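Local coordinates for protein aldo-keto reductase family 1 member C1 (Caenorhabditis elegans, PDB 1QWK) that probably reduces aldehydes and related carbonyl compounds with NADPH, in the manner of an aldose reductase built on a TIM-barrel fold, at residues D158-A163 against T169-S174; A202-P207 against T244-L249; V210-P215 against D221-P226. All blocks are in the same frame, centred on the assembly; numbering follows the deposited sequence.

Contact 1: D158-A163 against T169-S174; sequences DQISRA and TPVHNS
Ile160 and Ala163 on one side and Val171 and Ser174 on the other form a small buried contact inside a beta-alpha-beta unit of the TIM barrel, where helix 157-164 lies against the chain that leads into strand 173-177. The unit starts with strand 150-153, crosses over through this helix and returns to the parallel sheet next door. Apolar contact dominates. Val171 turns its CG2 methyl to the helix, where two side chains three residues apart, about one turn, receive it: the methyl of Ala163, with CB 4.3 Å from Val171 CG2, and the branch methyl of Ile160, with CG2 4.4 Å from Val171 CG2. These are loose van der Waals distances, and Trp135 of helix 131-143 touches both Ala163 and Val171. Ile160 also touches His187 and Phe190 of helix 185-193 and Val152 of strand 150-153.

A water adds a polar link where the helix nears its end. It donates to Ala163 O at 2.8 Å and lies 3.3 Å from Thr169 O, a carbonyl that Trp135 NE1 also holds; with more acceptors in reach than protons, the two links may not both be made at once. The chain entering strand 173-177 is held on both flanks by backbone bonds: His172 and Asn173 bond to strand 150-153, and His172 and Ser174 to strand 197-201 (Ser197, Thr199). Ile160 has CG1 beside its backbone N (chi1 -66°) and an extended chain beyond, which carries the terminal methyl inward to the strand. There Ile160 CD1 stops 4.1 Å from Ser174 OG, a buried hydroxyl whose hydrogen-bond partner is His187 NE2.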
loop_
_atom_site.group_PDB
_atom_site.type_symbol
_atom_site.label_atom_id
_atom_site.label_comp_id
_atom_site.label_asym_id
_atom_site.label_seq_id
_atom_site.Cartn_x
_atom_site.Cartn_y
_atom_site.Cartn_z
ATOM N N ASP A 158 -2.518 -19.005 -2.035
ATOM C CA ASP A 158 -3.099 -20.124 -1.300
ATOM C C ASP A 158 -3.755 -19.673 0.000
ATOM O O ASP A 158 -4.809 -20.184 0.380
ATOM C CB ASP A 158 -2.032 -21.182 -1.002
ATOM C CG ASP A 158 -1.459 -21.799 -2.261
ATOM O OD1 ASP A 158 -2.251 -22.202 -3.140
ATOM O OD2 ASP A 158 -0.217 -21.885 -2.374
ATOM N N GLN A 159 -3.133 -18.713 0.678
ATOM C CA GLN A 159 -3.678 -18.201 1.931
ATOM C C GLN A 159 -4.973 -17.440 1.661
ATOM O O GLN A 159 -5.947 -17.563 2.410
ATOM C CB GLN A 159 -2.648 -17.304 2.634
ATOM C CG GLN A 159 -1.423 -18.093 3.117
ATOM C CD GLN A 159 -0.306 -17.215 3.641
ATOM O OE1 GLN A 159 0.105 -16.258 2.983
ATOM N NE2 GLN A 159 0.215 -17.555 4.815
ATOM N N ILE A 160 -4.994 -16.656 0.589
ATOM C CA ILE A 160 -6.205 -15.919 0.251
ATOM C C ILE A 160 -7.320 -16.901 -0.110
ATOM O O ILE A 160 -8.470 -16.720 0.298
ATOM C CB ILE A 160 -5.963 -14.938 -0.912
ATOM C CG1 ILE A 160 -4.994 -13.847 -0.449
ATOM C CG2 ILE A 160 -7.288 -14.326 -1.371
ATOM C CD1 ILE A 160 -4.589 -12.857 -1.533
ATOM N N SER A 161 -6.983 -17.945 -0.864
ATOM C CA SER A 161 -7.976 -18.948 -1.249
ATOM C C SER A 161 -8.569 -19.622 -0.012
ATOM O O SER A 161 -9.765 -19.902 0.035
ATOM C CB SER A 161 -7.350 -20.016 -2.152
ATOM O OG SER A 161 -6.968 -19.474 -3.399
ATOM N N ARG A 162 -7.729 -19.890 0.984
ATOM C CA ARG A 162 -8.199 -20.529 2.207
ATOM C C ARG A 162 -9.170 -19.615 2.946
ATOM O O ARG A 162 -10.127 -20.084 3.566
ATOM C CB ARG A 162 -7.014 -20.897 3.100
ATOM C CG ARG A 162 -6.208 -22.084 2.579
ATOM C CD ARG A 162 -4.838 -22.163 3.236
ATOM N NE ARG A 162 -4.908 -22.240 4.689
ATOM C CZ ARG A 162 -3.897 -21.938 5.496
ATOM N NH1 ARG A 162 -2.737 -21.541 4.983
ATOM N NH2 ARG A 162 -4.047 -22.018 6.813
ATOM N N ALA A 163 -8.931 -18.309 2.874
ATOM C CA ALA A 163 -9.811 -17.346 3.531
ATOM C C ALA A 163 -11.142 -17.270 2.783
ATOM O O ALA A 163 -12.210 -17.243 3.400
ATOM C CB ALA A 163 -9.150 -15.969 3.571
ATOM N N THR A 169 -17.279 -13.028 4.675
ATOM C CA THR A 169 -17.079 -11.808 3.906
ATOM C C THR A 169 -15.894 -12.023 2.961
ATOM O O THR A 169 -14.845 -12.515 3.373
ATOM C CB THR A 169 -16.783 -10.608 4.840
ATOM O OG1 THR A 169 -17.921 -10.380 5.684
ATOM C CG2 THR A 169 -16.501 -9.348 4.030
ATOM N N PRO A 170 -16.060 -11.694 1.674
ATOM C CA PRO A 170 -14.961 -11.871 0.720
ATOM C C PRO A 170 -13.790 -10.938 1.019
ATOM O O PRO A 170 -13.954 -9.916 1.688
ATOM C CB PRO A 170 -15.612 -11.537 -0.622
ATOM C CG PRO A 170 -17.031 -11.979 -0.419
ATOM C CD PRO A 170 -17.331 -11.452 0.971
ATOM N N VAL A 171 -12.604 -11.307 0.549
ATOM C CA VAL A 171 -11.435 -10.455 0.721
ATOM C C VAL A 171 -11.652 -9.352 -0.320
ATOM O O VAL A 171 -11.768 -9.640 -1.510
ATOM C CB VAL A 171 -10.136 -11.228 0.414
ATOM C CG1 VAL A 171 -8.948 -10.277 0.414
ATOM C CG2 VAL A 171 -9.934 -12.329 1.454
ATOM N N HIS A 172 -11.709 -8.094 0.116
ATOM C CA HIS A 172 -11.966 -6.984 -0.809
ATOM C C HIS A 172 -10.717 -6.399 -1.458
ATOM O O HIS A 172 -10.793 -5.819 -2.543
ATOM C CB HIS A 172 -12.698 -5.835 -0.091
ATOM C CG HIS A 172 -13.957 -6.249 0.614
ATOM N ND1 HIS A 172 -15.018 -6.849 -0.034
ATOM C CD2 HIS A 172 -14.330 -6.122 1.907
ATOM C CE1 HIS A 172 -15.990 -7.070 0.831
ATOM N NE2 HIS A 172 -15.600 -6.638 2.018
ATOM N N ASN A 173 -9.575 -6.541 -0.793
ATOM C CA ASN A 173 -8.328 -5.973 -1.300
ATOM C C ASN A 173 -7.095 -6.748 -0.841
ATOM O O ASN A 173 -7.096 -7.370 0.222
ATOM C CB ASN A 173 -8.239 -4.503 -0.847
ATOM C CG ASN A 173 -6.881 -3.859 -1.134
ATOM O OD1 ASN A 173 -6.010 -3.786 -0.259
ATOM N ND2 ASN A 173 -6.705 -3.378 -2.356
ATOM N N SER A 174 -6.056 -6.722 -1.670
ATOM C CA SER A 174 -4.780 -7.361 -1.371
ATOM C C SER A 174 -3.708 -6.318 -1.666
ATOM O O SER A 174 -3.618 -5.813 -2.786
ATOM C CB SER A 174 -4.553 -8.589 -2.258
ATOM O OG SER A 174 -3.202 -9.031 -2.156
HETATM O O HOH W 1 -14.617 -15.790 3.560
#

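Contact 2: A202-P207 against T244-L249; sequences ATLGSP and TPAQVL
Leu204 makes most of the apolar contact between the loop 202-207 and the first turns of helix 245-255. Its CD2 methyl packs against Ala246, 3.8 Å from Ala246 CB and 3.6 Å from Ala246 O, and comes within 4.3 Å of Leu249 CB. Leu249 answers with its own methyl: CD1 rests 3.8 Å from Leu204 O, with the side chain of Leu249 backed by Val234 and Leu229.

The polar link between the segments is a water that donates to Thr203 O at 2.9 Å and to Leu249 O at 3.1 Å, bridging a turn carbonyl and a helix carbonyl. Other polar bonds shape each partner separately. Ala202 to Gly205 form a type I beta turn, which presents Leu204 to the helix. Thr244 and Gln247 form a capping box: Gln247 N donates to Thr244 OG1, and Thr244 N gives a nearly straight bond (174°) to Gln247 OE1. The carboxylate OE2 of Glu272 bonds Thr244 OG1, and its backbone O bonds Gln247 NE2.

Such packing of the loop that follows strand 197-201 on the helix leading to strand 259-261 belongs to the last beta-alpha-beta crossover of the eight-stranded parallel barrel.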
loop_
_atom_site.group_PDB
_atom_site.type_symbol
_atom_site.label_atom_id
_atom_site.label_comp_id
_atom_site.label_asym_id
_atom_site.label_seq_id
_atom_site.Cartn_x
_atom_site.Cartn_y
_atom_site.Cartn_z
ATOM N N ALA A 202 5.513 0.266 -2.758
ATOM C CA ALA A 202 6.868 0.306 -3.315
ATOM C C ALA A 202 6.765 0.400 -4.838
ATOM O O ALA A 202 7.573 -0.171 -5.574
ATOM C CB ALA A 202 7.655 -0.941 -2.912
ATOM N N THR A 203 5.764 1.139 -5.301
ATOM C CA THR A 203 5.499 1.298 -6.726
ATOM C C THR A 203 6.658 1.902 -7.512
ATOM O O THR A 203 6.827 1.610 -8.697
ATOM C CB THR A 203 4.243 2.165 -6.930
ATOM O OG1 THR A 203 3.260 1.822 -5.937
ATOM C CG2 THR A 203 3.650 1.931 -8.311
ATOM N N LEU A 204 7.456 2.741 -6.854
ATOM C CA LEU A 204 8.591 3.385 -7.519
ATOM C C LEU A 204 9.866 2.556 -7.515
ATOM O O LEU A 204 10.913 3.024 -7.966
ATOM C CB LEU A 204 8.857 4.753 -6.894
ATOM C CG LEU A 204 7.703 5.749 -7.055
ATOM C CD1 LEU A 204 8.066 7.050 -6.367
ATOM C CD2 LEU A 204 7.413 5.982 -8.540
ATOM N N GLY A 205 9.777 1.335 -6.995
ATOM C CA GLY A 205 10.927 0.445 -6.969
ATOM C C GLY A 205 12.074 0.807 -6.041
ATOM O O GLY A 205 11.892 1.485 -5.032
ATOM N N SER A 206 13.268 0.342 -6.394
ATOM C CA SER A 206 14.461 0.591 -5.595
ATOM C C SER A 206 15.070 1.964 -5.875
ATOM O O SER A 206 14.741 2.607 -6.871
ATOM C CB SER A 206 15.494 -0.511 -5.853
ATOM O OG SER A 206 15.762 -0.641 -7.238
ATOM N N PRO A 207 15.963 2.435 -4.989
ATOM C CA PRO A 207 16.617 3.739 -5.144
ATOM C C PRO A 207 17.199 3.923 -6.542
ATOM O O PRO A 207 18.031 3.132 -6.986
ATOM C CB PRO A 207 17.687 3.710 -4.060
ATOM C CG PRO A 207 17.005 2.942 -2.970
ATOM C CD PRO A 207 16.379 1.790 -3.731
ATOM N N THR A 244 7.859 12.219 -16.203
ATOM C CA THR A 244 9.064 11.798 -15.495
ATOM C C THR A 244 9.063 10.284 -15.347
ATOM O O THR A 244 8.012 9.643 -15.442
ATOM C CB THR A 244 9.151 12.409 -14.080
ATOM O OG1 THR A 244 8.155 11.808 -13.246
ATOM C CG2 THR A 244 8.922 13.916 -14.128
ATOM N N PRO A 245 10.246 9.689 -15.135
ATOM C CA PRO A 245 10.358 8.237 -14.971
ATOM C C PRO A 245 9.435 7.724 -13.868
ATOM O O PRO A 245 8.812 6.671 -14.008
ATOM C CB PRO A 245 11.829 8.051 -14.626
ATOM C CG PRO A 245 12.480 9.108 -15.483
ATOM C CD PRO A 245 11.582 10.307 -15.260
ATOM N N ALA A 246 9.355 8.472 -12.770
ATOM C CA ALA A 246 8.493 8.085 -11.661
ATOM C C ALA A 246 7.027 8.056 -12.094
ATOM O O ALA A 246 6.294 7.120 -11.772
ATOM C CB ALA A 246 8.673 9.048 -10.486
ATOM N N GLN A 247 6.594 9.075 -12.825
ATOM C CA GLN A 247 5.208 9.112 -13.277
ATOM C C GLN A 247 4.913 7.936 -14.204
ATOM O O GLN A 247 3.809 7.392 -14.198
ATOM C CB GLN A 247 4.922 10.454 -13.957
ATOM C CG GLN A 247 5.139 11.615 -12.998
ATOM C CD GLN A 247 5.075 12.974 -13.661
ATOM O OE1 GLN A 247 5.496 13.143 -14.804
ATOM N NE2 GLN A 247 4.570 13.960 -12.931
ATOM N N VAL A 248 5.907 7.530 -14.987
ATOM C CA VAL A 248 5.732 6.397 -15.886
ATOM C C VAL A 248 5.576 5.103 -15.072
ATOM O O VAL A 248 4.730 4.266 -15.387
ATOM C CB VAL A 248 6.927 6.270 -16.863
ATOM C CG1 VAL A 248 6.828 4.969 -17.650
ATOM C CG2 VAL A 248 6.932 7.454 -17.828
ATOM N N LEU A 249 6.382 4.938 -14.024
ATOM C CA LEU A 249 6.283 3.741 -13.184
ATOM C C LEU A 249 4.930 3.667 -12.474
ATOM O O LEU A 249 4.360 2.586 -12.311
ATOM C CB LEU A 249 7.406 3.719 -12.145
ATOM C CG LEU A 249 8.814 3.472 -12.690
ATOM C CD1 LEU A 249 9.803 3.492 -11.536
ATOM C CD2 LEU A 249 8.868 2.128 -13.416
HETATM O O HOH W 2 6.115 0.323 -11.154
#

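Contact 3: V210-P215 against D221-P226; sequences VNFTLP and DWAPAP
Val210 and Ala223 face each other as an antiparallel hydrogen-bonded pair, the core of a short beta hairpin that projects from the barrel at the protein surface. Val210 N donates to Ala223 O at 2.9 Å, and Ala223 N returns a bond of the same length to Val210 O, the latter straighter (160° at the hydrogen) and lying in the carbonyl plane.

Side chains cover the two faces of this little sheet differently. On the face of Val210 and Ala223, Phe212 brings its ring edge to the opposite segment: CE2 lies 3.9 Å from Ala223 CB, and CD2 is 3.1 Å from Asp221 O, close to the ring plane, so that the carbonyl oxygen meets the partly positive ring edge. Farther along, Val210 CG2 packs 3.9 Å from Ala225 CB. The other face carries Asn211 and Trp222, whose amide and ring planes stand 66° apart.

Outside this first shell, backbone bonds extend the pairing in both directions, from Phe212 to Leu220 and from Ala225 to Gly208. Phe212 also leans on the side chain of Leu220, while Arg209 makes a cation-pi contact with the Trp222 indole. Val210, Asn211 and Phe212 touch a neighbouring molecule in the crystal as well, so the lattice may help to settle this exposed segment. Trp222 has CG placed between its backbone N and carbonyl carbon (chi1 58°), a rotamer that carries the indole along its own strand, where an edge meets Pro224 CA, instead of across to Asn211. Of the Trp222 side chain, it is therefore the CB methylene that meets the other segment, 3.4 Å from Val210 O and 3.5 Å from Asn211 OD1.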
loop_
_atom_site.group_PDB
_atom_site.type_symbol
_atom_site.label_atom_id
_atom_site.label_comp_id
_atom_site.label_asym_id
_atom_site.label_seq_id
_atom_site.Cartn_x
_atom_site.Cartn_y
_atom_site.Cartn_z
ATOM N N VAL A 210 22.155 7.979 -6.644
ATOM C CA VAL A 210 23.178 7.995 -5.611
ATOM C C VAL A 210 23.649 9.443 -5.616
ATOM O O VAL A 210 24.148 9.940 -6.630
ATOM C CB VAL A 210 24.372 7.074 -5.957
ATOM C CG1 VAL A 210 25.384 7.084 -4.816
ATOM C CG2 VAL A 210 23.884 5.666 -6.226
ATOM N N ASN A 211 23.464 10.128 -4.495
ATOM C CA ASN A 211 23.859 11.527 -4.382
ATOM C C ASN A 211 25.225 11.685 -3.734
ATOM O O ASN A 211 25.622 10.885 -2.890
ATOM C CB ASN A 211 22.819 12.298 -3.570
ATOM C CG ASN A 211 21.473 12.344 -4.251
ATOM O OD1 ASN A 211 21.315 12.977 -5.290
ATOM N ND2 ASN A 211 20.495 11.664 -3.674
ATOM N N PHE A 212 25.940 12.725 -4.146
ATOM C CA PHE A 212 27.261 13.028 -3.619
ATOM C C PHE A 212 27.204 14.430 -3.034
ATOM O O PHE A 212 26.871 15.386 -3.732
ATOM C CB PHE A 212 28.296 12.962 -4.746
ATOM C CG PHE A 212 28.434 11.597 -5.355
ATOM C CD1 PHE A 212 29.146 10.600 -4.699
ATOM C CD2 PHE A 212 27.811 11.293 -6.563
ATOM C CE1 PHE A 212 29.235 9.315 -5.231
ATOM C CE2 PHE A 212 27.893 10.009 -7.105
ATOM C CZ PHE A 212 28.606 9.019 -6.439
ATOM N N THR A 213 27.512 14.547 -1.746
ATOM C CA THR A 213 27.480 15.837 -1.073
ATOM C C THR A 213 28.736 16.025 -0.232
ATOM O O THR A 213 29.187 15.098 0.439
ATOM C CB THR A 213 26.255 15.952 -0.140
ATOM O OG1 THR A 213 25.074 15.559 -0.847
ATOM C CG2 THR A 213 26.091 17.385 0.349
ATOM N N LEU A 214 29.299 17.228 -0.270
ATOM C CA LEU A 214 30.494 17.525 0.505
ATOM C C LEU A 214 30.100 17.783 1.958
ATOM O O LEU A 214 28.943 18.090 2.246
ATOM C CB LEU A 214 31.199 18.758 -0.066
ATOM C CG LEU A 214 31.717 18.652 -1.499
ATOM C CD1 LEU A 214 32.350 19.977 -1.900
ATOM C CD2 LEU A 214 32.729 17.520 -1.605
ATOM N N PRO A 215 31.055 17.649 2.894
ATOM C CA PRO A 215 30.779 17.876 4.317
ATOM C C PRO A 215 30.123 19.232 4.557
ATOM O O PRO A 215 29.281 19.381 5.444
ATOM C CB PRO A 215 32.162 17.786 4.953
ATOM C CG PRO A 215 32.855 16.791 4.091
ATOM C CD PRO A 215 32.454 17.229 2.698
ATOM N N ASP A 221 27.051 16.377 -8.422
ATOM C CA ASP A 221 26.221 15.658 -9.385
ATOM C C ASP A 221 25.903 14.241 -8.911
ATOM O O ASP A 221 26.758 13.554 -8.355
ATOM C CB ASP A 221 26.913 15.598 -10.755
ATOM C CG ASP A 221 26.899 16.936 -11.480
ATOM O OD1 ASP A 221 25.795 17.473 -11.721
ATOM O OD2 ASP A 221 27.993 17.449 -11.814
ATOM N N TRP A 222 24.665 13.813 -9.133
ATOM C CA TRP A 222 24.238 12.476 -8.739
ATOM C C TRP A 222 24.574 11.478 -9.842
ATOM O O TRP A 222 24.919 11.868 -10.960
ATOM C CB TRP A 222 22.731 12.453 -8.484
ATOM C CG TRP A 222 21.922 12.890 -9.673
ATOM C CD1 TRP A 222 21.576 14.168 -10.005
ATOM C CD2 TRP A 222 21.385 12.048 -10.701
ATOM N NE1 TRP A 222 20.854 14.174 -11.176
ATOM C CE2 TRP A 222 20.721 12.887 -11.624
ATOM C CE3 TRP A 222 21.398 10.665 -10.931
ATOM C CZ2 TRP A 222 20.077 12.388 -12.764
ATOM C CZ3 TRP A 222 20.756 10.169 -12.066
ATOM C CH2 TRP A 222 20.105 11.031 -12.966
ATOM N N ALA A 223 24.476 10.191 -9.519
ATOM C CA ALA A 223 24.741 9.126 -10.481
ATOM C C ALA A 223 23.588 8.125 -10.454
ATOM O O ALA A 223 23.016 7.854 -9.398
ATOM C CB ALA A 223 26.048 8.422 -10.146
ATOM N N PRO A 224 23.225 7.573 -11.619
ATOM C CA PRO A 224 22.129 6.601 -11.677
ATOM C C PRO A 224 22.494 5.274 -11.016
ATOM O O PRO A 224 23.652 4.855 -11.032
ATOM C CB PRO A 224 21.880 6.455 -13.176
ATOM C CG PRO A 224 23.252 6.653 -13.754
ATOM C CD PRO A 224 23.759 7.843 -12.968
ATOM N N ALA A 225 21.500 4.619 -10.424
ATOM C CA ALA A 225 21.713 3.334 -9.768
ATOM C C ALA A 225 20.792 2.305 -10.421
ATOM O O ALA A 225 19.712 2.657 -10.890
ATOM C CB ALA A 225 21.398 3.451 -8.274
ATOM N N PRO A 226 21.210 1.023 -10.468
ATOM C CA PRO A 226 20.382 -0.029 -11.078
ATOM C C PRO A 226 19.020 -0.074 -10.403
ATOM O O PRO A 226 18.914 -0.394 -9.216
ATOM C CB PRO A 226 21.200 -1.297 -10.839
ATOM C CG PRO A 226 21.948 -0.985 -9.579
ATOM C CD PRO A 226 22.393 0.438 -9.814
#

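In the fold
Contact 1 lies across the chain's centre from the other two, its centre 28 Å from that of contact 2 and 43 Å from that of contact 3. It is also the one nearest the predicted sites, though not part of them: the Ser174 side chain is about 11 Å from those of Lys81, predicted to lower the pKa of the active-site tyrosine, and His114, predicted to bind substrate. Contact 3 is nested in the loop that contact 2 closes, with centres 18 Å apart, and the two touch where Pro207 O packs 3.6 Å from Ala225 CB. The excursion thus leaves the barrel through 202-207, forms the hairpin and, after helix 232-241, reaches helix 245-255.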